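Side-chain contacts in TarM (Staphylococcus aureus subsp. aureus 21178, PDB 4X7R), which is a glycosyltransferase-family protein of the GT-B clan, modelled here with uridine-5'-diphosphate and a sulfated glycan bound: residues K3-V8 / K65-F70; I102-S105 / S109-F112; S221-D226 / P232-T237. The protein carries 1 engineered substitution. One frame throughout, in Å; residues are numbered along the deposited sequence.

The three contacts follow one another along the chain; none nests in or crosses another. Contact 1 comes first. It closes a loop of 56 residues, which holds strand 36-40, by joining side chains of strands 3-7 and 66-68. Contact 2 closes a tight hairpin turn, with its nearest atoms about 28 Å from those of contact 1. Contact 3 closes a short strand-to-helix connection back in the parallel sheet. Strands 3-7 and 221-225 are neighbours there, probably hydrogen-bonded from Phe-5 O to Ile-224 N, and Met-7 packs on Met-234. Contacts 1 and 3 thus share one domain, while contact 2 lies in the antiparallel sheet, its centre about 38 Å from the centre of the chain.

Contact 1: residues K3-V8 / K65-F70; sequences KIFMMV and KMYNVF
Lys-3 and Phe-5 reach Tyr-67 in a side-chain contact between two strands of the parallel sheet that are not neighbours. Strand 36-40 runs between them, and the closest CA atoms, of Phe-5 and Tyr-67, are 8.8 Å apart. Lys-3 and Tyr-67 come from opposite directions. The lysine has CG anti to its backbone N (chi1 -171°) and stays extended to the end. This brings NZ of Lys-3 to OH of Tyr-67, where it donates a hydrogen bond of 2.9 Å. The amine also has a long, weak ion pair with Asp-37. NZ of Lys-65 lies 4.5 Å from NZ of Lys-3. The like charges would probably repel; Asp-37 may offset this, and Lys-65 NZ has a weak hydrogen bond to Tyr-30.

The Phe-5 ring meets the Tyr-67 ring obliquely, with planes at 43° and centroids 6.0 Å apart. Their nearest atoms are CE2 of Phe-5 and CE2 of Tyr-67, 4.0 Å apart. Tyr-210 and Leu-214 of helix 203-214 also touch Tyr-67.

Just beyond, Asn-68 takes the N-cap position of helix 69-78. Its OD1 accepts a weak bond from Phe-70 N and another bond from Glu-71 N. Its ND2 is tied to Thr-40 and Asp-42. Parallel strands 3-7, 36-40 and 66-68, flanked by helices such as 203-214, are typical of a Rossmann-like domain of the GT-B fold.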
loop_
_atom_site.group_PDB
_atom_site.type_symbol
_atom_site.label_atom_id
_atom_site.label_comp_id
_atom_site.label_asym_id
_atom_site.label_seq_id
_atom_site.Cartn_x
_atom_site.Cartn_y
_atom_site.Cartn_z
ATOM N N LYS A 3 10.535 18.809 -10.686
ATOM C CA LYS A 3 10.777 17.651 -9.837
ATOM C C LYS A 3 9.511 17.373 -9.053
ATOM O O LYS A 3 8.868 18.294 -8.548
ATOM C CB LYS A 3 12.003 17.806 -8.907
ATOM C CG LYS A 3 12.324 16.479 -8.200
ATOM C CD LYS A 3 13.661 16.438 -7.472
ATOM C CE LYS A 3 13.772 15.121 -6.730
ATOM N NZ LYS A 3 14.988 15.035 -5.878
ATOM N N ILE A 4 9.156 16.090 -8.978
ATOM C CA ILE A 4 7.940 15.600 -8.347
ATOM C C ILE A 4 8.223 14.739 -7.107
ATOM O O ILE A 4 9.128 13.895 -7.117
ATOM C CB ILE A 4 7.074 14.896 -9.429
ATOM C CG1 ILE A 4 6.686 15.890 -10.557
ATOM C CG2 ILE A 4 5.837 14.251 -8.830
ATOM C CD1 ILE A 4 6.027 15.233 -11.780
ATOM N N PHE A 5 7.416 14.957 -6.052
ATOM C CA PHE A 5 7.469 14.238 -4.774
ATOM C C PHE A 5 6.084 13.712 -4.512
ATOM O O PHE A 5 5.127 14.475 -4.409
ATOM C CB PHE A 5 7.949 15.158 -3.629
ATOM C CG PHE A 5 9.303 15.780 -3.891
ATOM C CD1 PHE A 5 9.416 16.949 -4.638
ATOM C CD2 PHE A 5 10.462 15.216 -3.359
ATOM C CE1 PHE A 5 10.673 17.526 -4.880
ATOM C CE2 PHE A 5 11.718 15.784 -3.606
ATOM C CZ PHE A 5 11.812 16.939 -4.362
ATOM N N MET A 6 5.972 12.397 -4.482
ATOM C CA MET A 6 4.716 11.671 -4.379
ATOM C C MET A 6 4.624 11.003 -3.046
ATOM O O MET A 6 5.417 10.132 -2.737
ATOM C CB MET A 6 4.570 10.688 -5.553
ATOM C CG MET A 6 4.818 11.345 -6.879
ATOM S SD MET A 6 4.599 10.333 -8.367
ATOM C CE MET A 6 5.404 8.815 -7.932
ATOM N N MET A 7 3.665 11.438 -2.253
ATOM C CA MET A 7 3.508 11.075 -0.862
ATOM C C MET A 7 2.529 10.004 -0.543
ATOM O O MET A 7 1.388 9.993 -1.030
ATOM C CB MET A 7 3.227 12.327 -0.044
ATOM C CG MET A 7 4.374 13.313 -0.092
ATOM S SD MET A 7 3.744 14.979 0.169
ATOM C CE MET A 7 2.776 14.712 1.588
ATOM N N VAL A 8 2.996 9.077 0.265
ATOM C CA VAL A 8 2.224 7.931 0.760
ATOM C C VAL A 8 2.743 7.570 2.167
ATOM O O VAL A 8 3.869 7.937 2.531
ATOM C CB VAL A 8 2.302 6.753 -0.261
ATOM C CG1 VAL A 8 3.699 6.105 -0.331
ATOM C CG2 VAL A 8 1.229 5.711 -0.009
ATOM N N LYS A 65 13.562 7.082 -6.271
ATOM C CA LYS A 65 14.115 7.200 -4.935
ATOM C C LYS A 65 12.952 7.181 -3.964
ATOM O O LYS A 65 11.845 7.633 -4.293
ATOM C CB LYS A 65 14.843 8.551 -4.754
ATOM C CG LYS A 65 16.088 8.742 -5.614
ATOM C CD LYS A 65 16.712 10.117 -5.385
ATOM C CE LYS A 65 17.487 10.624 -6.592
ATOM N NZ LYS A 65 16.590 11.259 -7.614
ATOM N N MET A 66 13.209 6.685 -2.753
ATOM C CA MET A 66 12.282 6.831 -1.653
ATOM C C MET A 66 12.931 7.721 -0.624
ATOM O O MET A 66 13.992 7.386 -0.089
ATOM C CB MET A 66 11.795 5.522 -1.036
ATOM C CG MET A 66 10.671 5.760 -0.021
ATOM S SD MET A 66 10.473 4.493 1.265
ATOM C CE MET A 66 12.173 4.577 2.053
ATOM N N TYR A 67 12.318 8.869 -0.364
ATOM C CA TYR A 67 12.722 9.771 0.716
ATOM C C TYR A 67 11.824 9.407 1.918
ATOM O O TYR A 67 10.613 9.338 1.770
ATOM C CB TYR A 67 12.479 11.226 0.337
ATOM C CG TYR A 67 13.347 11.689 -0.801
ATOM C CD1 TYR A 67 14.699 11.984 -0.601
ATOM C CD2 TYR A 67 12.817 11.872 -2.079
ATOM C CE1 TYR A 67 15.503 12.450 -1.650
ATOM C CE2 TYR A 67 13.610 12.337 -3.131
ATOM C CZ TYR A 67 14.954 12.608 -2.917
ATOM O OH TYR A 67 15.729 13.071 -3.941
ATOM N N ASN A 68 12.415 9.108 3.074
ATOM C CA ASN A 68 11.668 8.761 4.272
ATOM C C ASN A 68 12.093 9.708 5.424
ATOM O O ASN A 68 13.273 10.011 5.560
ATOM C CB ASN A 68 11.853 7.283 4.613
ATOM C CG ASN A 68 11.193 6.883 5.916
ATOM O OD1 ASN A 68 11.798 6.932 7.006
ATOM N ND2 ASN A 68 9.920 6.529 5.837
ATOM N N VAL A 69 11.125 10.203 6.205
ATOM C CA VAL A 69 11.340 11.148 7.321
ATOM C C VAL A 69 12.364 10.632 8.358
ATOM O O VAL A 69 13.239 11.385 8.735
ATOM C CB VAL A 69 9.994 11.631 7.972
ATOM C CG1 VAL A 69 9.196 10.469 8.569
ATOM C CG2 VAL A 69 10.242 12.720 9.022
ATOM N N PHE A 70 12.238 9.367 8.826
ATOM C CA PHE A 70 13.178 8.789 9.798
ATOM C C PHE A 70 14.532 8.563 9.175
ATOM O O PHE A 70 15.532 8.903 9.801
ATOM C CB PHE A 70 12.621 7.530 10.482
ATOM C CG PHE A 70 11.354 7.864 11.230
ATOM C CD1 PHE A 70 11.388 8.681 12.360
ATOM C CD2 PHE A 70 10.111 7.487 10.725
ATOM C CE1 PHE A 70 10.205 9.063 13.003
ATOM C CE2 PHE A 70 8.928 7.852 11.380
ATOM C CZ PHE A 70 8.979 8.625 12.518
#

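Contact 2: residues I102-S105 / S109-F112; sequences IEES and SRYF
Ile-102 and Arg-110 form an antiparallel hydrogen-bonded pair, and Glu-103 and Ser-109 the non-hydrogen-bonded pair beside it. Ile-102 N donates to Arg-110 O at 2.9 Å, and Arg-110 N returns a bond to Ile-102 O at 3.0 Å.

The main charged interaction is a salt bridge. Arg-110 has CG anti to the carbonyl carbon and runs extended to NE, which carries the guanidinium to Glu-104. It grips OE1 of Glu-104 end-on with two nitrogens. Its NH1 lies 2.8 Å from Glu-104 OE1, with an N-H...O angle of 157°. Its NH2 lies 3.1 Å from the same oxygen and is less straight, at 137°. OE1 sits in the guanidinium plane, and the carboxylate is turned only 27° from that plane. Both nitrogens share one oxygen, so this is not the bidentate pairing in which each takes its own. NH1 comes from the anti side, tilted out of the carboxylate plane, and NH2 nearly along the C-O axis.

The apolar part is small. CD1 of Ile-102 reaches CD1 of Phe-112 at 4.1 Å, the two side chains crossing at about a right angle. On the other face of the sheet, OG of Ser-109 bonds to Glu-101.

Within this chain, strand 99-103 is an outermost strand of the antiparallel sheet, paired with strand 108-113 as a beta hairpin. Strand 119-126 flanks strand 108-113.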
loop_
_atom_site.group_PDB
_atom_site.type_symbol
_atom_site.label_atom_id
_atom_site.label_comp_id
_atom_site.label_asym_id
_atom_site.label_seq_id
_atom_site.Cartn_x
_atom_site.Cartn_y
_atom_site.Cartn_z
ATOM N N ILE A 102 17.392 -18.919 32.174
ATOM C CA ILE A 102 16.416 -20.004 32.149
ATOM C C ILE A 102 15.782 -20.032 30.754
ATOM O O ILE A 102 14.926 -19.209 30.423
ATOM C CB ILE A 102 15.407 -19.985 33.347
ATOM C CG1 ILE A 102 16.141 -20.234 34.678
ATOM C CG2 ILE A 102 14.288 -21.024 33.158
ATOM C CD1 ILE A 102 15.411 -19.832 35.891
ATOM N N GLU A 103 16.276 -20.957 29.922
ATOM C CA GLU A 103 15.852 -21.176 28.542
ATOM C C GLU A 103 14.422 -21.749 28.497
ATOM O O GLU A 103 14.118 -22.672 29.258
ATOM C CB GLU A 103 16.864 -22.112 27.846
ATOM C CG GLU A 103 16.591 -22.342 26.370
ATOM C CD GLU A 103 17.803 -22.377 25.459
ATOM O OE1 GLU A 103 17.913 -21.484 24.586
ATOM O OE2 GLU A 103 18.621 -23.317 25.590
ATOM N N GLU A 104 13.550 -21.190 27.624
ATOM C CA GLU A 104 12.163 -21.633 27.459
ATOM C C GLU A 104 12.064 -22.451 26.167
ATOM O O GLU A 104 11.405 -23.493 26.137
ATOM C CB GLU A 104 11.209 -20.416 27.402
ATOM C CG GLU A 104 9.732 -20.765 27.309
ATOM C CD GLU A 104 8.860 -19.694 26.680
ATOM O OE1 GLU A 104 8.488 -18.737 27.396
ATOM O OE2 GLU A 104 8.521 -19.826 25.481
ATOM N N SER A 105 12.706 -21.943 25.094
ATOM C CA SER A 105 12.763 -22.516 23.750
ATOM C C SER A 105 14.100 -22.099 23.115
ATOM O O SER A 105 14.995 -21.625 23.816
ATOM C CB SER A 105 11.611 -21.972 22.904
ATOM O OG SER A 105 10.349 -22.120 23.533
ATOM N N SER A 109 14.709 -16.811 26.189
ATOM C CA SER A 109 15.331 -17.013 27.502
ATOM C C SER A 109 14.938 -15.925 28.504
ATOM O O SER A 109 14.593 -14.814 28.101
ATOM C CB SER A 109 16.850 -17.110 27.381
ATOM O OG SER A 109 17.240 -18.297 26.712
ATOM N N ARG A 110 14.989 -16.255 29.812
ATOM C CA ARG A 110 14.692 -15.325 30.906
ATOM C C ARG A 110 15.883 -15.185 31.832
ATOM O O ARG A 110 16.693 -16.109 31.938
ATOM C CB ARG A 110 13.410 -15.692 31.659
ATOM C CG ARG A 110 12.149 -15.378 30.871
ATOM C CD ARG A 110 10.905 -15.918 31.561
ATOM N NE ARG A 110 9.700 -15.671 30.768
ATOM C CZ ARG A 110 9.248 -16.478 29.813
ATOM N NH1 ARG A 110 9.887 -17.608 29.531
ATOM N NH2 ARG A 110 8.161 -16.159 29.128
ATOM N N TYR A 111 16.038 -13.999 32.446
ATOM C CA TYR A 111 17.188 -13.695 33.300
ATOM C C TYR A 111 16.750 -13.211 34.662
ATOM O O TYR A 111 15.893 -12.339 34.751
ATOM C CB TYR A 111 18.155 -12.703 32.591
ATOM C CG TYR A 111 18.653 -13.239 31.264
ATOM C CD1 TYR A 111 17.874 -13.140 30.114
ATOM C CD2 TYR A 111 19.850 -13.945 31.180
ATOM C CE1 TYR A 111 18.269 -13.729 28.919
ATOM C CE2 TYR A 111 20.274 -14.508 29.976
ATOM C CZ TYR A 111 19.481 -14.392 28.848
ATOM O OH TYR A 111 19.878 -14.938 27.652
ATOM N N PHE A 112 17.313 -13.813 35.725
ATOM C CA PHE A 112 16.980 -13.537 37.125
ATOM C C PHE A 112 18.244 -13.144 37.883
ATOM O O PHE A 112 19.246 -13.841 37.757
ATOM C CB PHE A 112 16.303 -14.786 37.763
ATOM C CG PHE A 112 14.951 -15.110 37.158
ATOM C CD1 PHE A 112 14.854 -15.775 35.936
ATOM C CD2 PHE A 112 13.776 -14.733 37.797
ATOM C CE1 PHE A 112 13.606 -16.022 35.348
ATOM C CE2 PHE A 112 12.524 -14.988 37.208
ATOM C CZ PHE A 112 12.450 -15.634 35.989
#

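Contact 3: residues S221-D226 / P232-T237; sequences SIMICD and PKMFNT. With SUS (2-deoxy-3,6-di-O-sulfo-2-(sulfoamino)-alpha-D-glucopyranose), chain C.
Cys-225 and Met-234 mark the closest approach of strand 221-225 to helix 231-235, with their CA atoms 7.0 Å apart. No hydrogen bond joins the two segments. Near the end of the helix, Asn-236 N still bonds to Pro-232 O.

Met-234 carries the contact. Its CG stands anti to the backbone N (chi1 178°), which sends the chain toward the strand, and a bend at chi3 turns the methyl toward Cys-225. SD of Met-234 rests 3.7 Å from CB of Met-223, while CE of Met-234 lies 3.9 Å from CB of Cys-225. The two methionines slide past each other in opposite directions, with SD of Met-223 beside CG of Met-234. CE of Met-223 ends 4.2 Å from OG1 of Thr-237. That hydroxyl is occupied with His-239 and Lys-244.

The neighbouring Lys-233 leads away from the strand to the bound glycan. Its NZ gives a 2.8 Å hydrogen bond to O2S of the N-sulfo group of SUS and a salt bridge to 2-O-sulfo-alpha-L-idopyranuronic acid (IDS).

The chemistry is divided accordingly. Buried thioether, methyl and methylene groups hold the helix on the sheet within a beta-alpha-beta unit. The adjacent residue presents an amine, probably charged, to the sulfo groups of the glycan.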
loop_
_atom_site.group_PDB
_atom_site.type_symbol
_atom_site.label_atom_id
_atom_site.label_comp_id
_atom_site.label_asym_id
_atom_site.label_seq_id
_atom_site.Cartn_x
_atom_site.Cartn_y
_atom_site.Cartn_z
ATOM N N SER A 221 8.913 22.697 -8.159
ATOM C CA SER A 221 8.706 21.648 -7.145
ATOM C C SER A 221 7.224 21.289 -7.141
ATOM O O SER A 221 6.364 22.171 -6.996
ATOM C CB SER A 221 9.134 22.130 -5.767
ATOM O OG SER A 221 10.542 22.210 -5.618
ATOM N N ILE A 222 6.925 20.008 -7.361
ATOM C CA ILE A 222 5.537 19.525 -7.416
ATOM C C ILE A 222 5.331 18.426 -6.383
ATOM O O ILE A 222 6.061 17.428 -6.380
ATOM C CB ILE A 222 5.153 19.054 -8.850
ATOM C CG1 ILE A 222 5.282 20.213 -9.876
ATOM C CG2 ILE A 222 3.733 18.408 -8.870
ATOM C CD1 ILE A 222 5.713 19.794 -11.251
ATOM N N MET A 223 4.338 18.623 -5.505
ATOM C CA MET A 223 3.959 17.639 -4.499
ATOM C C MET A 223 2.670 16.983 -4.952
ATOM O O MET A 223 1.708 17.666 -5.333
ATOM C CB MET A 223 3.750 18.293 -3.129
ATOM C CG MET A 223 5.063 18.708 -2.472
ATOM S SD MET A 223 4.824 19.596 -0.906
ATOM C CE MET A 223 4.600 21.234 -1.515
ATOM N N ILE A 224 2.654 15.654 -4.922
ATOM C CA ILE A 224 1.455 14.891 -5.260
ATOM C C ILE A 224 1.172 14.026 -4.064
ATOM O O ILE A 224 2.000 13.191 -3.707
ATOM C CB ILE A 224 1.557 14.045 -6.569
ATOM C CG1 ILE A 224 1.795 14.934 -7.799
ATOM C CG2 ILE A 224 0.278 13.168 -6.748
ATOM C CD1 ILE A 224 2.154 14.161 -9.074
ATOM N N CYS A 225 0.028 14.206 -3.450
ATOM C CA CYS A 225 -0.290 13.381 -2.314
ATOM C C CYS A 225 -1.222 12.273 -2.752
ATOM O O CYS A 225 -2.334 12.544 -3.208
ATOM C CB CYS A 225 -0.868 14.195 -1.163
ATOM S SG CYS A 225 -1.335 13.178 0.259
ATOM N N ASP A 226 -0.744 11.027 -2.631
ATOM C CA ASP A 226 -1.455 9.800 -2.991
ATOM C C ASP A 226 -2.144 9.155 -1.802
ATOM O O ASP A 226 -3.291 8.712 -1.913
ATOM C CB ASP A 226 -0.490 8.823 -3.673
ATOM C CG ASP A 226 -0.187 9.196 -5.105
ATOM O OD1 ASP A 226 -1.108 9.089 -5.947
ATOM O OD2 ASP A 226 0.968 9.621 -5.385
ATOM N N PRO A 232 -2.874 16.073 5.156
ATOM C CA PRO A 232 -2.471 17.196 6.045
ATOM C C PRO A 232 -0.974 17.505 6.075
ATOM O O PRO A 232 -0.627 18.664 6.232
ATOM C CB PRO A 232 -2.977 16.770 7.433
ATOM C CG PRO A 232 -4.113 15.792 7.135
ATOM C CD PRO A 232 -3.622 15.041 5.921
ATOM N N LYS A 233 -0.094 16.506 5.882
ATOM C CA LYS A 233 1.367 16.757 5.838
ATOM C C LYS A 233 1.725 17.699 4.719
ATOM O O LYS A 233 2.463 18.660 4.962
ATOM C CB LYS A 233 2.179 15.465 5.751
ATOM C CG LYS A 233 1.932 14.558 6.944
ATOM C CD LYS A 233 2.471 13.191 6.706
ATOM C CE LYS A 233 2.402 12.383 7.970
ATOM N NZ LYS A 233 1.185 11.541 8.008
ATOM N N MET A 234 1.154 17.465 3.504
ATOM C CA MET A 234 1.389 18.318 2.346
ATOM C C MET A 234 0.638 19.639 2.528
ATOM O O MET A 234 1.212 20.705 2.303
ATOM C CB MET A 234 0.921 17.630 1.032
ATOM C CG MET A 234 1.088 18.516 -0.234
ATOM S SD MET A 234 0.311 17.837 -1.715
ATOM C CE MET A 234 -1.444 18.003 -1.302
ATOM N N PHE A 235 -0.655 19.558 2.864
ATOM C CA PHE A 235 -1.518 20.725 3.015
ATOM C C PHE A 235 -0.964 21.795 3.990
ATOM O O PHE A 235 -0.977 22.973 3.655
ATOM C CB PHE A 235 -2.950 20.306 3.400
ATOM C CG PHE A 235 -3.972 21.418 3.255
ATOM C CD1 PHE A 235 -4.242 21.985 2.008
ATOM C CD2 PHE A 235 -4.673 21.889 4.357
ATOM C CE1 PHE A 235 -5.176 23.020 1.875
ATOM C CE2 PHE A 235 -5.632 22.906 4.217
ATOM C CZ PHE A 235 -5.875 23.463 2.976
ATOM N N ASN A 236 -0.470 21.379 5.164
ATOM C CA ASN A 236 0.039 22.289 6.203
ATOM C C ASN A 236 1.431 22.909 5.950
ATOM O O ASN A 236 1.849 23.752 6.748
ATOM C CB ASN A 236 0.008 21.607 7.571
ATOM C CG ASN A 236 -1.363 21.194 8.047
ATOM O OD1 ASN A 236 -2.392 21.644 7.563
ATOM N ND2 ASN A 236 -1.409 20.315 9.017
ATOM N N THR A 237 2.170 22.494 4.893
ATOM C CA THR A 237 3.499 23.105 4.664
ATOM C C THR A 237 3.356 24.601 4.328
ATOM O O THR A 237 2.310 25.025 3.839
ATOM C CB THR A 237 4.354 22.385 3.607
ATOM O OG1 THR A 237 3.893 22.740 2.312
ATOM C CG2 THR A 237 4.423 20.890 3.778
HETATM N N2 SUS C . 0.320 8.330 9.637
HETATM C C1 SUS C . -0.556 6.524 11.062
HETATM S S1 SUS C . 2.082 8.399 9.692
HETATM C C2 SUS C . -0.115 6.922 9.665
HETATM S S2 SUS C . -1.358 1.186 9.699
HETATM C C3 SUS C . -1.257 6.667 8.657
HETATM O O3 SUS C . -0.818 6.940 7.310
HETATM S S3 SUS C . -1.451 8.108 6.556
HETATM C C4 SUS C . -1.820 5.242 8.747
HETATM O O4 SUS C . -2.990 5.248 7.952
HETATM C C5 SUS C . -2.148 4.877 10.238
HETATM O O5 SUS C . -0.978 5.134 11.071
HETATM C C6 SUS C . -2.445 3.396 10.464
HETATM O O6 SUS C . -1.312 2.669 10.026
HETATM O O1S SUS C . 2.642 7.826 8.393
HETATM O O2S SUS C . 2.449 9.864 9.870
HETATM O O3S SUS C . 2.611 7.578 10.867
HETATM O O4S SUS C . -0.033 0.811 9.026
HETATM O O5S SUS C . -1.554 0.404 10.999
HETATM O O6S SUS C . -2.513 0.896 8.735
HETATM O O7S SUS C . -2.947 7.866 6.537
HETATM O O8S SUS C . -0.937 8.186 5.118
HETATM O O9S SUS C . -1.155 9.422 7.270
#